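Local structure of replicase polyprotein 1a (Avian infectious bronchitis virus, 3LD1) at residues A200-A204 against G228-A232; V216-L221 against F260-A265; P276-F282 against I321-L326. The protein is the nsp2a portion of the avian coronavirus replicase polyprotein, of uncertain function but probably taking part in viral replication or in dealings with the host cell. The protein carries 3 engineered substitutions. All coordinates share one frame; numbering follows the deposited sequence.

Contact 1. Residues A200-A204 against G228-A232; sequences ALKMA and GTCLA
Ala200 meets Cys230 where helix 194-207 lies against the turn that opens helix 232-243, an example of how the entry to one helix can be seated on the side of another. The turn is type I, from Thr229 to Ala232, and no direct hydrogen bond crosses to the helix. At the first residue, Ala200 CB lies 4.0 Å from Cys230 SG. The sulfur stands between its own backbone N and carbonyl carbon (chi1 69°), which turns it toward Ala200 CB. The carbonyl of Ala200 adds a water-mediated link: water 1 donates to Ala200 O at 2.9 Å and accepts from Cys230 N at 3.0 Å, while Ala200 O also receives the helical bond from Ala204 N.

Leu201 continues the apolar side of the helix. Its CD1 branch reaches both Leu231 CD2 and, at 4.0 Å, Cys230 SG, and beyond the pair helix 174-185 contributes Leu185 against Leu201 and Phe181 against Leu231. On the other flank, the side chain of Met203 leaves with CG anti to the backbone N (chi1 -177°) and then bends, so that its thioether end crosses the Thr229 side chain at a slant; Met203 SD is 4.0 Å from Thr229 CG2, and the terminal methyl comes near the carbonyl oxygen of Gly228.

Ala204 completes the helical surface with a methyl group that meets Thr229, Cys230 and Leu231. Ala204 CB approaches Leu231 CD1 to 3.9 Å and Thr229 CB to 3.5 Å.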
# COMPACT_ATOMS: atom_id res chain seq x y z
N ALA A 200 -6.57 -6.87 -9.57
CA ALA A 200 -6.74 -6.18 -8.30
C ALA A 200 -5.34 -5.91 -7.71
O ALA A 200 -5.05 -4.88 -7.09
CB ALA A 200 -7.55 -7.05 -7.40
N LEU A 201 -4.45 -6.83 -7.99
CA LEU A 201 -3.15 -6.76 -7.44
C LEU A 201 -2.29 -5.73 -8.11
O LEU A 201 -1.46 -5.09 -7.48
CB LEU A 201 -2.53 -8.12 -7.60
CG LEU A 201 -1.32 -8.41 -6.80
CD1 LEU A 201 -1.74 -8.22 -5.33
CD2 LEU A 201 -1.06 -9.82 -7.13
N LYS A 202 -2.46 -5.55 -9.40
CA LYS A 202 -1.79 -4.39 -10.02
C LYS A 202 -2.29 -3.10 -9.34
O LYS A 202 -1.50 -2.27 -8.91
CB LYS A 202 -2.09 -4.30 -11.54
CG LYS A 202 -1.61 -5.48 -12.44
CD LYS A 202 -2.25 -5.33 -13.86
CE LYS A 202 -1.56 -6.29 -14.85
NZ LYS A 202 -2.48 -6.57 -16.00
N MET A 203 -3.60 -2.96 -9.22
CA MET A 203 -4.17 -1.76 -8.63
C MET A 203 -3.55 -1.56 -7.25
O MET A 203 -3.08 -0.47 -6.92
CB MET A 203 -5.68 -1.83 -8.59
CG MET A 203 -6.29 -0.53 -8.02
SD MET A 203 -6.11 -0.47 -6.19
CE MET A 203 -7.81 -0.69 -5.68
N ALA A 204 -3.46 -2.63 -6.48
CA ALA A 204 -2.93 -2.54 -5.14
C ALA A 204 -1.46 -2.24 -5.14
O ALA A 204 -0.99 -1.47 -4.27
CB ALA A 204 -3.23 -3.82 -4.36
N GLY A 228 -7.87 0.38 0.64
CA GLY A 228 -9.02 -0.05 -0.18
C GLY A 228 -8.53 -0.94 -1.33
O GLY A 228 -8.65 -0.53 -2.46
N THR A 229 -7.88 -2.08 -1.03
CA THR A 229 -7.37 -2.98 -2.04
C THR A 229 -7.53 -4.40 -1.59
O THR A 229 -7.86 -4.69 -0.42
CB THR A 229 -5.87 -2.75 -2.25
OG1 THR A 229 -5.12 -3.38 -1.19
CG2 THR A 229 -5.58 -1.23 -2.34
N CYS A 230 -7.26 -5.31 -2.49
CA CYS A 230 -7.28 -6.69 -2.10
C CYS A 230 -6.19 -6.97 -1.08
O CYS A 230 -6.03 -8.08 -0.62
CB CYS A 230 -7.11 -7.57 -3.33
SG CYS A 230 -5.45 -7.47 -4.08
N LEU A 231 -5.37 -6.00 -0.74
CA LEU A 231 -4.40 -6.27 0.28
C LEU A 231 -4.96 -5.86 1.65
O LEU A 231 -4.25 -6.02 2.65
CB LEU A 231 -3.09 -5.56 -0.01
CG LEU A 231 -2.31 -6.04 -1.24
CD1 LEU A 231 -0.97 -5.30 -1.49
CD2 LEU A 231 -2.02 -7.53 -1.11
N ALA A 232 -6.22 -5.45 1.72
CA ALA A 232 -6.83 -5.04 3.04
C ALA A 232 -6.73 -6.13 4.04
O ALA A 232 -6.65 -5.92 5.27
CB ALA A 232 -8.32 -4.67 2.92
O HOH W 1 -7.35 -4.42 -5.37

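Contact 2. Residues V216-L221 against F260-A265; sequences VMERTL and FFREAA
Arg219 N donates to Arg262 O, a 3.2 Å hydrogen bond that is nearly straight at the hydrogen (170°) although the donor stands above the carbonyl plane. Weaker CA-H...O contacts accompany it: Glu263 CA lies 3.1 Å from Val216 O, and Arg219 CA approaches Phe261 O. Water 2 accepts a weak bond from Val216 N and donates to Glu263 O.

These polar contacts belong to the tip of a beta hairpin, strands 214-217 and 220-223 joined by a type I' turn from Met217 to Thr220, set against the connection between strands 258-260 and 265-269 of a neighbouring antiparallel sheet.

Val216 CG1, anti to the backbone N (chi1 175°), lies against the backbone at Phe261 O, whereas CG2 has apolar partners, Ala265 CB, 4.1 Å away, and the edge of the Phe260 ring. The Leu221 side chain crosses that of Phe260 at a slant, its CG 4.0 Å from Phe260 CE2, and Phe242 meets the same ring edge-to-face.

The long side chains run alongside one another. Arg219, extended from CG to NE, carries Arg262 CG over one face of its guanidinium, with Arg219 NH2 3.6 Å from Arg262 CD, while Arg219 NE donates to Gly251 O.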
# COMPACT_ATOMS: atom_id res chain seq x y z
N VAL A 216 -2.30 4.68 13.51
CA VAL A 216 -3.14 3.89 14.41
C VAL A 216 -4.57 4.31 14.35
O VAL A 216 -4.86 5.49 14.53
CB VAL A 216 -2.70 3.98 15.81
CG1 VAL A 216 -3.69 3.22 16.69
CG2 VAL A 216 -1.29 3.41 15.95
N MET A 217 -5.44 3.36 14.09
CA MET A 217 -6.82 3.59 14.11
C MET A 217 -7.57 2.49 14.89
O MET A 217 -7.39 1.26 14.65
CB MET A 217 -7.33 3.57 12.70
CG MET A 217 -6.66 4.57 11.75
SD MET A 217 -7.22 4.50 9.98
CE MET A 217 -8.78 5.43 9.93
N GLU A 218 -8.43 2.94 15.79
CA GLU A 218 -9.26 2.05 16.57
C GLU A 218 -8.40 1.00 17.28
O GLU A 218 -8.75 -0.20 17.36
CB GLU A 218 -10.37 1.45 15.70
CG GLU A 218 -11.44 2.49 15.30
CD GLU A 218 -11.96 3.27 16.52
OE1 GLU A 218 -12.38 2.58 17.49
OE2 GLU A 218 -11.90 4.54 16.55
N ARG A 219 -7.26 1.50 17.79
CA ARG A 219 -6.27 0.70 18.51
C ARG A 219 -5.66 -0.42 17.71
O ARG A 219 -5.21 -1.42 18.29
CB ARG A 219 -6.81 0.09 19.79
CG ARG A 219 -7.50 1.06 20.71
CD ARG A 219 -8.47 0.34 21.69
NE ARG A 219 -9.14 1.36 22.48
CZ ARG A 219 -10.36 1.88 22.25
NH1 ARG A 219 -11.18 1.44 21.25
NH2 ARG A 219 -10.78 2.88 23.08
N THR A 220 -5.61 -0.28 16.39
CA THR A 220 -4.78 -1.17 15.57
C THR A 220 -3.84 -0.32 14.80
O THR A 220 -4.18 0.85 14.46
CB THR A 220 -5.57 -1.92 14.45
OG1 THR A 220 -6.96 -1.99 14.73
CG2 THR A 220 -5.05 -3.24 14.28
N LEU A 221 -2.69 -0.92 14.48
CA LEU A 221 -1.85 -0.46 13.40
C LEU A 221 -2.65 -0.72 12.11
O LEU A 221 -3.40 -1.67 12.04
CB LEU A 221 -0.58 -1.28 13.40
CG LEU A 221 0.47 -0.96 14.49
CD1 LEU A 221 1.57 -2.01 14.64
CD2 LEU A 221 1.12 0.36 14.20
N PHE A 260 -1.56 1.22 22.83
CA PHE A 260 -2.18 1.54 21.59
C PHE A 260 -3.55 2.09 21.87
O PHE A 260 -4.48 1.33 22.16
CB PHE A 260 -2.29 0.25 20.77
CG PHE A 260 -0.98 -0.21 20.22
CD1 PHE A 260 -0.16 -1.03 20.96
CD2 PHE A 260 -0.56 0.18 18.96
CE1 PHE A 260 1.10 -1.43 20.45
CE2 PHE A 260 0.70 -0.19 18.44
CZ PHE A 260 1.52 -0.99 19.17
N PHE A 261 -3.64 3.42 21.76
CA PHE A 261 -4.78 4.19 22.11
C PHE A 261 -5.61 4.39 20.86
O PHE A 261 -5.30 3.81 19.83
CB PHE A 261 -4.26 5.49 22.66
CG PHE A 261 -3.89 5.41 24.12
CD1 PHE A 261 -2.57 5.44 24.52
CD2 PHE A 261 -4.88 5.26 25.11
CE1 PHE A 261 -2.23 5.33 25.88
CE2 PHE A 261 -4.55 5.15 26.43
CZ PHE A 261 -3.20 5.16 26.81
N ARG A 262 -6.68 5.18 20.91
CA ARG A 262 -7.61 5.23 19.73
C ARG A 262 -6.85 5.40 18.44
O ARG A 262 -7.06 4.70 17.50
CB ARG A 262 -8.68 6.34 19.85
CG ARG A 262 -10.13 5.86 20.07
CD ARG A 262 -10.61 6.12 21.48
NE ARG A 262 -11.59 7.22 21.68
CZ ARG A 262 -11.29 8.52 21.84
NH1 ARG A 262 -10.02 8.97 21.75
NH2 ARG A 262 -12.29 9.40 22.07
N GLU A 263 -5.91 6.32 18.46
CA GLU A 263 -5.34 6.92 17.28
C GLU A 263 -3.89 7.11 17.37
O GLU A 263 -3.38 7.83 16.58
CB GLU A 263 -5.94 8.31 17.09
CG GLU A 263 -7.32 8.31 16.50
CD GLU A 263 -8.03 9.64 16.76
OE1 GLU A 263 -8.75 10.13 15.82
OE2 GLU A 263 -7.84 10.20 17.92
N ALA A 264 -3.20 6.49 18.33
CA ALA A 264 -1.75 6.65 18.47
C ALA A 264 -1.12 5.51 19.25
O ALA A 264 -1.79 4.88 20.10
CB ALA A 264 -1.40 7.98 19.16
N ALA A 265 0.17 5.28 18.99
CA ALA A 265 0.93 4.33 19.74
C ALA A 265 1.98 5.04 20.52
O ALA A 265 2.68 5.91 19.95
CB ALA A 265 1.61 3.37 18.84
O HOH W 2 -2.04 8.12 13.64

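Contact 3. Residues P276-F282 against I321-L326; sequences PRGTKGF and ILGGHL
Lys280 and His325 form a single beta bridge, joining the 276-282 segment, which runs into strand 281-285, with the hairpin of strands 316-322 and 325-332. Two backbone bonds make it: Lys280 N donates to Gly324 O at 2.8 Å, in the carbonyl plane, and Leu326 N donates to Lys280 O at 2.8 Å, almost in line with the carbonyl bond (172°). Water 4 extends the link, accepting from Phe282 N and donating to Leu326 O.

Both segments turn here. The hairpin reverses through a type I' turn, Leu322 to His325, with positive phi at Gly323 and Gly324; residues 276-279 make a type II turn, in which Pro276 O is gripped from the same face of its plane by Thr279 N and Thr279 OG1.

With OG1 beside the backbone N (chi1 -53°), Thr279 CG2 is turned to Ile321 CD1, 3.8 Å away; Pro276 CD touches the same methyl. The His325 ring lies alongside the Lys280 chain, and its ND1 donates to Gly323 O. The Phe282 ring is near parallel to the imidazole (13°) but slid until they barely overlap, Phe282 CZ 3.3 Å from His325 CD2; Phe249 also stacks on His325.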
# COMPACT_ATOMS: atom_id res chain seq x y z
N PRO A 276 7.92 11.44 40.81
CA PRO A 276 8.26 10.33 41.76
C PRO A 276 8.65 8.93 41.14
O PRO A 276 8.15 8.50 40.05
CB PRO A 276 7.00 10.22 42.64
CG PRO A 276 6.38 11.62 42.51
CD PRO A 276 6.62 12.06 41.09
N ARG A 277 9.56 8.23 41.86
CA ARG A 277 9.93 6.87 41.52
C ARG A 277 8.67 6.12 41.26
O ARG A 277 7.67 6.21 42.07
CB ARG A 277 10.67 6.19 42.70
CG ARG A 277 12.23 6.15 42.52
CD ARG A 277 12.59 5.74 41.05
NE ARG A 277 13.07 4.38 40.93
CZ ARG A 277 13.89 3.98 39.97
NH1 ARG A 277 14.30 4.85 39.06
NH2 ARG A 277 14.31 2.73 39.94
N GLY A 278 8.70 5.39 40.14
CA GLY A 278 7.66 4.43 39.81
C GLY A 278 6.56 5.05 39.01
O GLY A 278 5.62 4.37 38.66
N THR A 279 6.67 6.36 38.74
CA THR A 279 5.73 7.02 37.83
C THR A 279 5.97 6.57 36.40
O THR A 279 7.09 6.60 35.93
CB THR A 279 5.91 8.56 37.86
OG1 THR A 279 5.84 9.04 39.21
CG2 THR A 279 4.79 9.23 37.07
N LYS A 280 4.93 6.23 35.66
CA LYS A 280 5.07 5.87 34.28
C LYS A 280 4.59 6.94 33.34
O LYS A 280 3.67 7.67 33.69
CB LYS A 280 4.20 4.64 33.99
CG LYS A 280 4.68 3.39 34.64
CD LYS A 280 3.71 2.19 34.38
CE LYS A 280 4.37 0.89 34.82
NZ LYS A 280 3.84 -0.24 33.93
N GLY A 281 5.13 6.95 32.12
CA GLY A 281 4.63 7.87 31.13
C GLY A 281 4.59 7.35 29.71
O GLY A 281 4.90 6.19 29.43
N PHE A 282 4.20 8.21 28.79
CA PHE A 282 4.06 7.78 27.43
C PHE A 282 4.92 8.60 26.49
O PHE A 282 5.15 9.80 26.74
CB PHE A 282 2.62 7.86 27.01
CG PHE A 282 1.61 7.26 28.03
CD1 PHE A 282 1.54 5.87 28.26
CD2 PHE A 282 0.72 8.12 28.73
CE1 PHE A 282 0.58 5.35 29.12
CE2 PHE A 282 -0.23 7.61 29.61
CZ PHE A 282 -0.32 6.21 29.78
N ILE A 321 -0.54 12.88 38.12
CA ILE A 321 -0.20 11.48 38.03
C ILE A 321 -1.39 10.62 38.43
O ILE A 321 -1.69 10.53 39.58
CB ILE A 321 0.99 11.14 38.91
CG1 ILE A 321 2.23 11.79 38.28
CG2 ILE A 321 1.09 9.63 39.02
CD1 ILE A 321 3.32 11.97 39.23
N LEU A 322 -2.00 9.95 37.46
CA LEU A 322 -3.21 9.13 37.69
C LEU A 322 -2.95 7.67 37.42
O LEU A 322 -2.20 7.31 36.47
CB LEU A 322 -4.35 9.65 36.83
CG LEU A 322 -4.55 11.19 36.91
CD1 LEU A 322 -5.57 11.65 35.86
CD2 LEU A 322 -5.07 11.60 38.26
N GLY A 323 -3.48 6.81 38.29
CA GLY A 323 -3.18 5.39 38.18
C GLY A 323 -1.70 5.16 37.88
O GLY A 323 -1.35 4.33 37.09
N GLY A 324 -0.82 5.95 38.47
CA GLY A 324 0.61 5.73 38.34
C GLY A 324 1.24 6.22 37.07
O GLY A 324 2.43 5.97 36.87
N HIS A 325 0.45 6.89 36.23
CA HIS A 325 0.87 7.40 34.91
C HIS A 325 0.73 8.91 34.84
O HIS A 325 -0.34 9.48 35.23
CB HIS A 325 -0.09 6.92 33.82
CG HIS A 325 -0.01 5.47 33.54
ND1 HIS A 325 -0.68 4.53 34.30
CD2 HIS A 325 0.67 4.78 32.59
CE1 HIS A 325 -0.41 3.31 33.84
NE2 HIS A 325 0.44 3.44 32.83
N LEU A 326 1.71 9.55 34.21
CA LEU A 326 1.71 10.99 34.03
C LEU A 326 0.73 11.33 32.94
O LEU A 326 0.95 10.96 31.76
CB LEU A 326 3.06 11.51 33.63
CG LEU A 326 3.62 12.77 34.29
CD1 LEU A 326 4.57 13.49 33.32
CD2 LEU A 326 2.58 13.75 34.79
O HOH W 3 3.43 3.27 38.08
O HOH W 4 3.09 10.87 30.15

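The three contacts follow the long axis of an elongated chain, and illustrate how successive local joins can connect distant parts of one protein. Contacts 1 and 2 alternate along the sequence: helix 194-207 is followed by strand 214-217, and the hairpin of contact 2 leads on to the turn of contact 1. Their centres are about 23 Å apart and their nearest atoms about 9 Å. Contact 3 opens later in the chain, with its centre about 21 Å from that of contact 2; these two touch through Phe261 CZ and Phe282 CZ, 4.3 Å apart. Contacts 1 and 3 have centres about 43 Å apart and nearest atoms about 27 Å apart, and do not touch.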